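PDB 5AQ1: glucose-6-phosphate dehydrogenase from Trypanosoma cruzi, which catalyses the NADP-dependent oxidation of glucose 6-phosphate to 6-phosphogluconolactone, the first step of the oxidative pentose phosphate pathway. Local coordinates for residues L349-D354 with V359-R364; D375-F380 with A405-L410; A122-R127 with R144-A149. All blocks are in the same frame, centred on the assembly; numbering follows the deposited sequence.

Interaction 1. Residues L349-D354 with V359-R364; sequences LHVNND and VPFIIR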
loop_
_atom_site.group_PDB
_atom_site.type_symbol
_atom_site.label_atom_id
_atom_site.label_comp_id
_atom_site.label_asym_id
_atom_site.label_seq_id
_atom_site.Cartn_x
_atom_site.Cartn_y
_atom_site.Cartn_z
ATOM N N LEU B 349 -24.970 2.768 2.241
ATOM C CA LEU B 349 -24.336 3.709 3.156
ATOM C C LEU B 349 -22.918 4.025 2.707
ATOM O O LEU B 349 -22.279 3.230 2.014
ATOM C CB LEU B 349 -24.308 3.137 4.575
ATOM C CG LEU B 349 -25.652 2.673 5.143
ATOM C CD1 LEU B 349 -25.460 2.099 6.537
ATOM C CD2 LEU B 349 -26.672 3.800 5.169
ATOM N N HIS B 350 -22.444 5.200 3.108
ATOM C CA HIS B 350 -21.071 5.620 2.876
ATOM C C HIS B 350 -20.421 5.922 4.220
ATOM O O HIS B 350 -21.012 6.599 5.063
ATOM C CB HIS B 350 -21.038 6.874 1.995
ATOM C CG HIS B 350 -21.764 6.716 0.698
ATOM N ND1 HIS B 350 -21.288 5.926 -0.329
ATOM C CD2 HIS B 350 -22.937 7.234 0.263
ATOM C CE1 HIS B 350 -22.136 5.967 -1.342
ATOM N NE2 HIS B 350 -23.143 6.757 -1.009
ATOM N N VAL B 351 -19.212 5.408 4.421
ATOM C CA VAL B 351 -18.410 5.756 5.588
ATOM C C VAL B 351 -17.382 6.786 5.140
ATOM O O VAL B 351 -16.504 6.475 4.332
ATOM C CB VAL B 351 -17.700 4.523 6.177
ATOM C CG1 VAL B 351 -16.973 4.888 7.464
ATOM C CG2 VAL B 351 -18.700 3.404 6.433
ATOM N N ASN B 352 -17.504 8.012 5.644
ATOM C CA ASN B 352 -16.640 9.097 5.211
ATOM C C ASN B 352 -15.357 9.220 6.029
ATOM O O ASN B 352 -15.245 10.049 6.936
ATOM C CB ASN B 352 -17.382 10.428 5.211
ATOM C CG ASN B 352 -16.578 11.527 4.554
ATOM O OD1 ASN B 352 -15.830 11.277 3.606
ATOM N ND2 ASN B 352 -16.712 12.743 5.055
ATOM N N ASN B 353 -14.387 8.384 5.675
ATOM C CA ASN B 353 -13.022 8.516 6.166
ATOM C C ASN B 353 -12.048 7.939 5.137
ATOM O O ASN B 353 -12.460 7.465 4.075
ATOM C CB ASN B 353 -12.865 7.864 7.549
ATOM C CG ASN B 353 -12.975 6.347 7.517
ATOM O OD1 ASN B 353 -12.795 5.709 6.480
ATOM N ND2 ASN B 353 -13.244 5.759 8.675
ATOM N N ASP B 354 -10.762 7.980 5.453
ATOM C CA ASP B 354 -9.734 7.655 4.475
ATOM C C ASP B 354 -9.610 6.160 4.196
ATOM O O ASP B 354 -9.207 5.767 3.106
ATOM C CB ASP B 354 -8.408 8.252 4.920
ATOM C CG ASP B 354 -8.460 9.766 4.975
ATOM O OD1 ASP B 354 -8.585 10.398 3.899
ATOM O OD2 ASP B 354 -8.393 10.328 6.086
ATOM N N VAL B 359 -16.148 3.439 -0.994
ATOM C CA VAL B 359 -16.535 2.035 -0.878
ATOM C C VAL B 359 -17.991 1.962 -0.438
ATOM O O VAL B 359 -18.310 2.301 0.700
ATOM C CB VAL B 359 -15.657 1.286 0.145
ATOM C CG1 VAL B 359 -16.024 -0.193 0.199
ATOM C CG2 VAL B 359 -14.188 1.450 -0.202
ATOM N N PRO B 360 -18.888 1.527 -1.337
ATOM C CA PRO B 360 -20.293 1.418 -0.958
ATOM C C PRO B 360 -20.554 0.274 0.024
ATOM O O PRO B 360 -20.042 -0.836 -0.154
ATOM C CB PRO B 360 -20.992 1.144 -2.293
ATOM C CG PRO B 360 -19.955 0.473 -3.124
ATOM C CD PRO B 360 -18.667 1.132 -2.739
ATOM N N PHE B 361 -21.353 0.558 1.048
ATOM C CA PHE B 361 -21.788 -0.460 1.998
ATOM C C PHE B 361 -23.258 -0.760 1.778
ATOM O O PHE B 361 -24.104 0.107 1.982
ATOM C CB PHE B 361 -21.542 0.005 3.428
ATOM C CG PHE B 361 -20.111 -0.099 3.840
ATOM C CD1 PHE B 361 -19.218 0.923 3.552
ATOM C CD2 PHE B 361 -19.648 -1.225 4.492
ATOM C CE1 PHE B 361 -17.892 0.827 3.925
ATOM C CE2 PHE B 361 -18.321 -1.328 4.867
ATOM C CZ PHE B 361 -17.442 -0.301 4.585
ATOM N N ILE B 362 -23.547 -1.989 1.355
ATOM C CA ILE B 362 -24.912 -2.431 1.107
ATOM C C ILE B 362 -25.422 -3.183 2.327
ATOM O O ILE B 362 -24.906 -4.246 2.666
ATOM C CB ILE B 362 -25.004 -3.378 -0.108
ATOM C CG1 ILE B 362 -24.220 -2.836 -1.307
ATOM C CG2 ILE B 362 -26.461 -3.617 -0.488
ATOM C CD1 ILE B 362 -24.657 -1.465 -1.766
ATOM N N ILE B 363 -26.427 -2.626 2.992
ATOM C CA ILE B 363 -27.083 -3.303 4.105
ATOM C C ILE B 363 -28.442 -3.766 3.613
ATOM O O ILE B 363 -29.239 -2.947 3.151
ATOM C CB ILE B 363 -27.322 -2.367 5.311
ATOM C CG1 ILE B 363 -26.073 -1.537 5.644
ATOM C CG2 ILE B 363 -27.789 -3.175 6.520
ATOM C CD1 ILE B 363 -24.979 -2.303 6.350
ATOM N N ARG B 364 -28.713 -5.063 3.693
ATOM C CA ARG B 364 -30.043 -5.552 3.344
ATOM C C ARG B 364 -30.607 -6.514 4.384
ATOM O O ARG B 364 -29.884 -7.306 4.990
ATOM C CB ARG B 364 -30.062 -6.167 1.940
ATOM C CG ARG B 364 -29.054 -7.271 1.714
ATOM C CD ARG B 364 -29.122 -7.753 0.280
ATOM N NE ARG B 364 -28.428 -9.026 0.129
ATOM C CZ ARG B 364 -28.697 -9.937 -0.804
ATOM N NH1 ARG B 364 -29.659 -9.739 -1.703
ATOM N NH2 ARG B 364 -27.999 -11.065 -0.828
HETATM O O HOH W 1 -17.831 4.452 2.258
#

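Interaction 2. Residues D375-F380 with A405-L410; sequences DIRIQF and AMYLKL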
loop_
_atom_site.group_PDB
_atom_site.type_symbol
_atom_site.label_atom_id
_atom_site.label_comp_id
_atom_site.label_asym_id
_atom_site.label_seq_id
_atom_site.Cartn_x
_atom_site.Cartn_y
_atom_site.Cartn_z
ATOM N N ASP B 375 -25.132 -13.277 6.342
ATOM C CA ASP B 375 -23.750 -13.314 5.866
ATOM C C ASP B 375 -23.165 -11.942 5.584
ATOM O O ASP B 375 -23.881 -10.950 5.408
ATOM C CB ASP B 375 -23.575 -14.285 4.673
ATOM C CG ASP B 375 -24.123 -13.747 3.346
ATOM O OD1 ASP B 375 -24.645 -12.614 3.287
ATOM O OD2 ASP B 375 -24.017 -14.483 2.339
ATOM N N ILE B 376 -21.839 -11.916 5.572
ATOM C CA ILE B 376 -21.059 -10.724 5.300
ATOM C C ILE B 376 -20.228 -11.036 4.066
ATOM O O ILE B 376 -19.577 -12.080 4.007
ATOM C CB ILE B 376 -20.127 -10.402 6.487
ATOM C CG1 ILE B 376 -20.943 -10.156 7.760
ATOM C CG2 ILE B 376 -19.251 -9.192 6.186
ATOM C CD1 ILE B 376 -20.154 -10.361 9.032
ATOM N N ARG B 377 -20.262 -10.146 3.080
ATOM C CA ARG B 377 -19.485 -10.335 1.859
ATOM C C ARG B 377 -18.578 -9.136 1.597
ATOM O O ARG B 377 -19.055 -8.040 1.318
ATOM C CB ARG B 377 -20.415 -10.589 0.674
ATOM C CG ARG B 377 -21.044 -11.970 0.699
ATOM C CD ARG B 377 -22.257 -12.059 -0.207
ATOM N NE ARG B 377 -22.878 -13.385 -0.153
ATOM C CZ ARG B 377 -22.433 -14.466 -0.790
ATOM N NH1 ARG B 377 -21.345 -14.415 -1.550
ATOM N NH2 ARG B 377 -23.083 -15.614 -0.669
ATOM N N ILE B 378 -17.270 -9.363 1.703
ATOM C CA ILE B 378 -16.266 -8.358 1.373
ATOM C C ILE B 378 -15.807 -8.618 -0.059
ATOM O O ILE B 378 -14.952 -9.477 -0.302
ATOM C CB ILE B 378 -15.039 -8.430 2.311
ATOM C CG1 ILE B 378 -15.461 -8.506 3.784
ATOM C CG2 ILE B 378 -14.113 -7.238 2.077
ATOM C CD1 ILE B 378 -16.176 -7.273 4.291
ATOM N N GLN B 379 -16.378 -7.882 -1.007
ATOM C CA GLN B 379 -16.056 -8.060 -2.421
ATOM C C GLN B 379 -14.900 -7.153 -2.839
ATOM O O GLN B 379 -15.027 -5.928 -2.834
ATOM C CB GLN B 379 -17.289 -7.783 -3.277
ATOM C CG GLN B 379 -17.094 -8.037 -4.760
ATOM C CD GLN B 379 -18.406 -8.064 -5.517
ATOM O OE1 GLN B 379 -18.796 -7.077 -6.137
ATOM N NE2 GLN B 379 -19.101 -9.192 -5.462
ATOM N N PHE B 380 -13.780 -7.771 -3.208
ATOM C CA PHE B 380 -12.583 -7.039 -3.613
ATOM C C PHE B 380 -12.661 -6.578 -5.067
ATOM O O PHE B 380 -13.536 -6.996 -5.831
ATOM C CB PHE B 380 -11.328 -7.893 -3.389
ATOM C CG PHE B 380 -11.131 -8.308 -1.958
ATOM C CD1 PHE B 380 -10.584 -7.430 -1.033
ATOM C CD2 PHE B 380 -11.515 -9.571 -1.528
ATOM C CE1 PHE B 380 -10.411 -7.805 0.291
ATOM C CE2 PHE B 380 -11.344 -9.951 -0.205
ATOM C CZ PHE B 380 -10.788 -9.067 0.705
ATOM N N ALA B 405 -19.688 -20.506 8.653
ATOM C CA ALA B 405 -18.492 -20.736 7.855
ATOM C C ALA B 405 -17.837 -19.429 7.429
ATOM O O ALA B 405 -18.482 -18.376 7.380
ATOM C CB ALA B 405 -18.842 -21.557 6.626
ATOM N N MET B 406 -16.544 -19.513 7.134
ATOM C CA MET B 406 -15.814 -18.432 6.484
ATOM C C MET B 406 -15.126 -19.020 5.255
ATOM O O MET B 406 -14.476 -20.066 5.339
ATOM C CB MET B 406 -14.783 -17.812 7.435
ATOM C CG MET B 406 -14.068 -16.593 6.860
ATOM S SD MET B 406 -13.179 -15.577 8.067
ATOM C CE MET B 406 -11.838 -16.675 8.508
ATOM N N TYR B 407 -15.292 -18.372 4.107
ATOM C CA TYR B 407 -14.596 -18.808 2.900
ATOM C C TYR B 407 -14.202 -17.653 1.988
ATOM O O TYR B 407 -14.839 -16.593 1.983
ATOM C CB TYR B 407 -15.401 -19.870 2.132
ATOM C CG TYR B 407 -16.813 -19.489 1.739
ATOM C CD1 TYR B 407 -17.882 -19.685 2.613
ATOM C CD2 TYR B 407 -17.088 -18.973 0.480
ATOM C CE1 TYR B 407 -19.181 -19.356 2.248
ATOM C CE2 TYR B 407 -18.380 -18.640 0.106
ATOM C CZ TYR B 407 -19.422 -18.831 0.988
ATOM O OH TYR B 407 -20.701 -18.497 0.606
ATOM N N LEU B 408 -13.130 -17.879 1.233
ATOM C CA LEU B 408 -12.558 -16.887 0.330
ATOM C C LEU B 408 -12.716 -17.354 -1.116
ATOM O O LEU B 408 -12.091 -18.330 -1.537
ATOM C CB LEU B 408 -11.080 -16.681 0.662
ATOM C CG LEU B 408 -10.295 -15.711 -0.217
ATOM C CD1 LEU B 408 -10.843 -14.298 -0.082
ATOM C CD2 LEU B 408 -8.822 -15.768 0.154
ATOM N N LYS B 409 -13.563 -16.658 -1.866
ATOM C CA LYS B 409 -13.801 -16.995 -3.261
ATOM C C LYS B 409 -12.701 -16.392 -4.117
ATOM O O LYS B 409 -12.426 -15.196 -4.026
ATOM C CB LYS B 409 -15.151 -16.457 -3.721
ATOM C CG LYS B 409 -16.336 -17.021 -2.957
ATOM C CD LYS B 409 -17.625 -16.311 -3.331
ATOM C CE LYS B 409 -18.148 -16.765 -4.683
ATOM N NZ LYS B 409 -19.398 -16.043 -5.055
ATOM N N LEU B 410 -12.076 -17.223 -4.945
ATOM C CA LEU B 410 -11.028 -16.767 -5.843
ATOM C C LEU B 410 -11.026 -17.560 -7.147
ATOM O O LEU B 410 -11.770 -18.528 -7.301
ATOM C CB LEU B 410 -9.655 -16.814 -5.155
ATOM C CG LEU B 410 -9.323 -17.913 -4.145
ATOM C CD1 LEU B 410 -9.480 -19.293 -4.743
ATOM C CD2 LEU B 410 -7.907 -17.737 -3.621
#

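Interaction 3. Residues A122-R127 with R144-A149; sequences ARLNER and RLFYLA. With NDP (NADPH dihydro-nicotinamide-adenine-dinucleotide phosphate), chain G.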
loop_
_atom_site.group_PDB
_atom_site.type_symbol
_atom_site.label_atom_id
_atom_site.label_comp_id
_atom_site.label_asym_id
_atom_site.label_seq_id
_atom_site.Cartn_x
_atom_site.Cartn_y
_atom_site.Cartn_z
ATOM N N ALA B 122 -39.088 -4.261 47.569
ATOM C CA ALA B 122 -38.617 -4.561 48.917
ATOM C C ALA B 122 -38.703 -6.066 49.188
ATOM O O ALA B 122 -37.780 -6.648 49.756
ATOM C CB ALA B 122 -39.427 -3.790 49.949
ATOM N N ARG B 123 -39.814 -6.686 48.788
ATOM C CA ARG B 123 -39.967 -8.140 48.891
ATOM C C ARG B 123 -38.894 -8.862 48.081
ATOM O O ARG B 123 -38.310 -9.842 48.553
ATOM C CB ARG B 123 -41.356 -8.586 48.419
ATOM C CG ARG B 123 -42.472 -8.306 49.410
ATOM C CD ARG B 123 -43.855 -8.555 48.820
ATOM N NE ARG B 123 -44.015 -9.921 48.317
ATOM C CZ ARG B 123 -44.142 -10.272 47.032
ATOM N NH1 ARG B 123 -44.142 -9.365 46.055
ATOM N NH2 ARG B 123 -44.279 -11.555 46.716
ATOM N N LEU B 124 -38.649 -8.377 46.863
ATOM C CA LEU B 124 -37.612 -8.935 45.987
ATOM C C LEU B 124 -36.241 -8.884 46.654
ATOM O O LEU B 124 -35.513 -9.878 46.671
ATOM C CB LEU B 124 -37.572 -8.177 44.655
ATOM C CG LEU B 124 -36.485 -8.551 43.634
ATOM C CD1 LEU B 124 -36.526 -10.030 43.278
ATOM C CD2 LEU B 124 -36.617 -7.702 42.378
ATOM N N ASN B 125 -35.903 -7.720 47.205
ATOM C CA ASN B 125 -34.647 -7.535 47.924
ATOM C C ASN B 125 -34.474 -8.550 49.055
ATOM O O ASN B 125 -33.400 -9.127 49.228
ATOM C CB ASN B 125 -34.581 -6.114 48.484
ATOM C CG ASN B 125 -33.252 -5.805 49.145
ATOM O OD1 ASN B 125 -32.229 -5.696 48.478
ATOM N ND2 ASN B 125 -33.263 -5.652 50.463
ATOM N N GLU B 126 -35.543 -8.758 49.817
ATOM C CA GLU B 126 -35.523 -9.664 50.970
ATOM C C GLU B 126 -35.345 -11.116 50.561
ATOM O O GLU B 126 -34.667 -11.883 51.247
ATOM C CB GLU B 126 -36.813 -9.519 51.778
ATOM C CG GLU B 126 -36.908 -8.194 52.508
ATOM C CD GLU B 126 -38.306 -7.879 52.991
ATOM O OE1 GLU B 126 -39.120 -8.808 53.199
ATOM O OE2 GLU B 126 -38.594 -6.676 53.152
ATOM N N ARG B 127 -35.979 -11.491 49.456
ATOM C CA ARG B 127 -35.840 -12.829 48.913
ATOM C C ARG B 127 -34.399 -13.066 48.463
ATOM O O ARG B 127 -33.845 -14.147 48.676
ATOM C CB ARG B 127 -36.803 -13.015 47.746
ATOM C CG ARG B 127 -36.781 -14.400 47.127
ATOM C CD ARG B 127 -37.137 -15.491 48.132
ATOM N NE ARG B 127 -37.806 -16.605 47.464
ATOM C CZ ARG B 127 -39.107 -16.642 47.168
ATOM N NH1 ARG B 127 -39.914 -15.630 47.490
ATOM N NH2 ARG B 127 -39.608 -17.702 46.544
ATOM N N ARG B 144 -25.352 -9.359 42.257
ATOM C CA ARG B 144 -26.718 -9.435 41.751
ATOM C C ARG B 144 -26.785 -9.064 40.277
ATOM O O ARG B 144 -26.414 -7.954 39.900
ATOM C CB ARG B 144 -27.621 -8.497 42.550
ATOM C CG ARG B 144 -27.578 -8.735 44.048
ATOM C CD ARG B 144 -28.561 -7.841 44.787
ATOM N NE ARG B 144 -28.544 -8.087 46.228
ATOM C CZ ARG B 144 -29.351 -7.501 47.111
ATOM N NH1 ARG B 144 -30.259 -6.614 46.719
ATOM N NH2 ARG B 144 -29.247 -7.805 48.399
ATOM N N LEU B 145 -27.255 -9.996 39.447
ATOM C CA LEU B 145 -27.483 -9.736 38.024
ATOM C C LEU B 145 -28.985 -9.699 37.755
ATOM O O LEU B 145 -29.674 -10.702 37.926
ATOM C CB LEU B 145 -26.829 -10.821 37.168
ATOM C CG LEU B 145 -26.942 -10.666 35.646
ATOM C CD1 LEU B 145 -26.082 -9.520 35.153
ATOM C CD2 LEU B 145 -26.537 -11.954 34.946
ATOM N N PHE B 146 -29.484 -8.538 37.342
ATOM C CA PHE B 146 -30.895 -8.381 37.013
ATOM C C PHE B 146 -31.070 -8.456 35.503
ATOM O O PHE B 146 -30.547 -7.613 34.776
ATOM C CB PHE B 146 -31.423 -7.043 37.537
ATOM C CG PHE B 146 -31.411 -6.935 39.036
ATOM C CD1 PHE B 146 -32.370 -7.586 39.795
ATOM C CD2 PHE B 146 -30.448 -6.178 39.689
ATOM C CE1 PHE B 146 -32.367 -7.493 41.176
ATOM C CE2 PHE B 146 -30.440 -6.079 41.070
ATOM C CZ PHE B 146 -31.399 -6.738 41.816
ATOM N N TYR B 147 -31.788 -9.479 35.040
ATOM C CA TYR B 147 -32.118 -9.618 33.622
ATOM C C TYR B 147 -33.531 -9.089 33.388
ATOM O O TYR B 147 -34.499 -9.668 33.879
ATOM C CB TYR B 147 -32.023 -11.082 33.175
ATOM C CG TYR B 147 -31.829 -11.247 31.677
ATOM C CD1 TYR B 147 -32.798 -10.809 30.771
ATOM C CD2 TYR B 147 -30.678 -11.842 31.163
ATOM C CE1 TYR B 147 -32.625 -10.953 29.404
ATOM C CE2 TYR B 147 -30.499 -11.993 29.796
ATOM C CZ TYR B 147 -31.475 -11.543 28.923
ATOM O OH TYR B 147 -31.307 -11.687 27.568
ATOM N N LEU B 148 -33.646 -8.004 32.625
ATOM C CA LEU B 148 -34.945 -7.396 32.351
ATOM C C LEU B 148 -35.524 -7.921 31.045
ATOM O O LEU B 148 -35.362 -7.303 29.994
ATOM C CB LEU B 148 -34.837 -5.867 32.325
ATOM C CG LEU B 148 -34.902 -5.180 33.692
ATOM C CD1 LEU B 148 -33.784 -5.647 34.610
ATOM C CD2 LEU B 148 -34.848 -3.672 33.527
ATOM N N ALA B 149 -36.197 -9.068 31.124
ATOM C CA ALA B 149 -36.881 -9.668 29.976
ATOM C C ALA B 149 -38.332 -9.193 29.926
ATOM O O ALA B 149 -39.263 -9.993 30.012
ATOM C CB ALA B 149 -36.819 -11.187 30.066
HETATM P PA NDP G . -43.453 -10.741 26.328
HETATM O O1A NDP G . -44.526 -10.034 25.532
HETATM O O2A NDP G . -43.394 -12.258 26.323
HETATM O O5B NDP G . -43.545 -10.182 27.831
HETATM C C5B NDP G . -42.638 -10.658 28.820
HETATM C C4B NDP G . -43.330 -10.769 30.172
HETATM O O4B NDP G . -43.578 -9.445 30.655
HETATM C C3B NDP G . -44.677 -11.489 30.144
HETATM O O3B NDP G . -44.585 -12.875 30.487
HETATM C C2B NDP G . -45.497 -10.737 31.166
HETATM O O2B NDP G . -45.346 -11.346 32.445
HETATM C C1B NDP G . -44.897 -9.343 31.200
HETATM N N9A NDP G . -45.750 -8.404 30.425
HETATM C C8A NDP G . -46.205 -8.562 29.160
HETATM N N7A NDP G . -46.965 -7.501 28.785
HETATM C C5A NDP G . -47.002 -6.647 29.824
HETATM C C6A NDP G . -47.620 -5.335 30.110
HETATM N N6A NDP G . -48.372 -4.715 29.169
HETATM N N1A NDP G . -47.406 -4.780 31.332
HETATM C C2A NDP G . -46.659 -5.388 32.277
HETATM N N3A NDP G . -46.070 -6.584 32.078
HETATM C C4A NDP G . -46.202 -7.247 30.901
HETATM O O3 NDP G . -42.011 -10.137 25.931
HETATM P PN NDP G . -40.824 -11.028 25.302
HETATM O O1N NDP G . -40.389 -12.097 26.275
HETATM O O2N NDP G . -41.224 -11.417 23.896
HETATM O O5D NDP G . -39.642 -9.942 25.209
HETATM C C5D NDP G . -39.047 -9.373 26.374
HETATM C C4D NDP G . -38.110 -8.244 25.961
HETATM O O4D NDP G . -37.077 -8.751 25.110
HETATM C C3D NDP G . -38.845 -7.176 25.169
HETATM O O3D NDP G . -38.387 -5.875 25.551
HETATM C C2D NDP G . -38.495 -7.465 23.723
HETATM O O2D NDP G . -38.541 -6.281 22.913
HETATM C C1D NDP G . -37.106 -8.091 23.837
HETATM N N1N NDP G . -36.822 -8.997 22.712
HETATM C C2N NDP G . -37.317 -10.245 22.696
HETATM C C3N NDP G . -37.072 -11.118 21.640
HETATM C C7N NDP G . -37.633 -12.512 21.650
HETATM O O7N NDP G . -36.972 -13.410 21.151
HETATM N N7N NDP G . -38.832 -12.756 22.187
HETATM C C4N NDP G . -36.229 -10.688 20.463
HETATM C C5N NDP G . -35.757 -9.315 20.603
HETATM C C6N NDP G . -36.066 -8.535 21.709
HETATM P P2B NDP G . -46.415 -11.174 33.637
HETATM O O1X NDP G . -47.720 -10.796 32.980
HETATM O O2X NDP G . -46.414 -12.557 34.247
HETATM O O3X NDP G . -45.838 -10.084 34.513
HETATM O O HOH W 2 -29.123 -5.416 50.005
#

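Interaction 1. Residues L349-D354 with V359-R364
CG anti to the carbonyl carbon in both Leu349 and Phe361 (chi1 -54° and -77°) sets how each side chain lies on the face these paired residues share in an antiparallel beta hairpin, strands 344-349 and 361-366 of the large mixed sheet. The pair is of the hydrogen-bonded kind. Leu349 N reaches Phe361 O at 2.8 Å, almost straight at 174°, and the reciprocal bond from Phe361 N to Leu349 O measures 3.0 Å; the two donors fix the last rung before the strands separate. On the shared face the Leu349 and Ile363 side chains cross at an angle, with Leu349 CD1 3.8 Å from Ile363 CG1. Two residues beyond the rung, Val351 sends its CG2 branch obliquely to Phe361 CE1, 3.7 Å away. Helix 264-282 covers this face through Leu278 and Leu274, which touch Phe361 and Ile363. The connecting loop, meanwhile, serves the assembly: Asp354 forms salt bridges with Arg229 and Lys285 of a neighbouring subunit. Where direct pairing has stopped, a water bridges the two backbones: it accepts a bond from Val351 N at 2.7 Å and lies equally far from Val359 O, sitting at the edge of the Phe361 ring and in its plane.

Interaction 2. Residues D375-F380 with A405-L410
Phe380 and Leu408 form the apolar end of this contact, while Arg377 meets Tyr407 and Lys409 at a more open, polar end. The pair is a worked case of second-neighbour packing within a sheet. Strands 375-380 and 405-410 run in the same sense, 28° apart and with axes 9.2 Å from each other at their closest, too far for backbone pairing, so the side chains alone make the contact. At the buried end the ring of Phe380 is approached obliquely by Leu408, with 4.4 Å between Phe380 CE2 and Leu408 CD1. Val230 of a neighbouring subunit touches both residues, making this end part of the subunit interface.

The other end is partly exposed, its polar groups near one another but not directly bonded across the segments. Tyr407 CG lies between the backbone N and the carbonyl carbon (chi1 56°), a setting that raises the ring toward Arg377. Tyr407 OH stands 4.0 Å from Arg377 NH2, and ring and guanidinium are nearly perpendicular, 82° between planes. Lys409 NZ comes to the guanidinium edge, 4.3 Å from Arg377 NH1. Glu395, on the strand between, probably eases the closeness of the like charges: it makes a salt bridge with Arg377 NH1 and a long, weak ion pair with Lys409. Arg377 NE meets Asp375 OD2 from above the carboxylate plane, 3.0 Å away in a bent bond that probably offsets more charge. Strand 395-401 separates the two strands and runs antiparallel to both; strand 240-248 flanks 373-380 on its far side, as strand 421-429 flanks 405-413.

Interaction 3. Residues A122-R127 with R144-A149
Asn125 and Arg144 meet through a single well-aligned hydrogen bond: Arg144 NH1 donates a hydrogen bond to Asn125 OD1 at 2.8 Å and 166°. The oxygen lies at the edge of the guanidinium, close to its plane, whereas the donor is somewhat tilted from the carbonyl plane of the amide; the two flat groups are turned 54° against each other. A water adds a second link through two weak bonds, accepting from Arg144 NH2 at 2.9 Å and donating to Asn125 OD1. Beside this polar pair, Leu124 CD2 approaches the ring of Phe146 obliquely, 4.4 Å from CE1.

The torsions explain the reach. Arg144 runs fully extended from CG to NE, carrying its charge from the strand to the helix flank, while Asn125 has CG anti to the backbone N (chi1 -175°), which carries the amide toward Arg144.

In the next shell, Leu162 of helix 155-165 touches both Leu124 and Phe146, and Ile128, one turn further along helix 118-134, packs on Arg144 and Phe146. These elements belong to the Rossmann-like dinucleotide-binding domain: helix 118-134 lies in the beta-alpha-beta crossover that leads from edge strand 108-112 to strand 143-148 in the middle of the parallel sheet. At the C-terminal end of that strand Ala149 reaches the cofactor, its C atom 3.6 Å from NADPH C5D, and the next residue, Leu150, hydrogen-bonds NADPH through its carbonyl oxygen.

Arg144 is buried, yet its charge has partners: Glu132, further along helix 118-134, forms a salt bridge with NE, and Ala166 O accepts a weak bond from NH1. Such an arrangement would be expected to keep the guanidinium protonated, with Asn125 acting as a neutral acceptor that holds its orientation.

From the N terminus, interaction 3 comes first: its 16 intervening residues carry the end of helix 118-134 over to a central strand of the parallel sheet in the coenzyme domain. Interaction 1, with only four residues between its segments, then closes the loop joining two neighbouring strands of the large mixed sheet. Its second strand, 361-366, is followed in the chain by 373-380, which opens interaction 2, whose 24-residue span contains the strand that separates its two segments. The three contacts lie in series, none nested or crossing. Interactions 1 and 2 share one sheet, with centres about 17 Å apart, whereas interaction 3 stands about 43 and 45 Å from interactions 1 and 2, centre to centre, across the chain's middle.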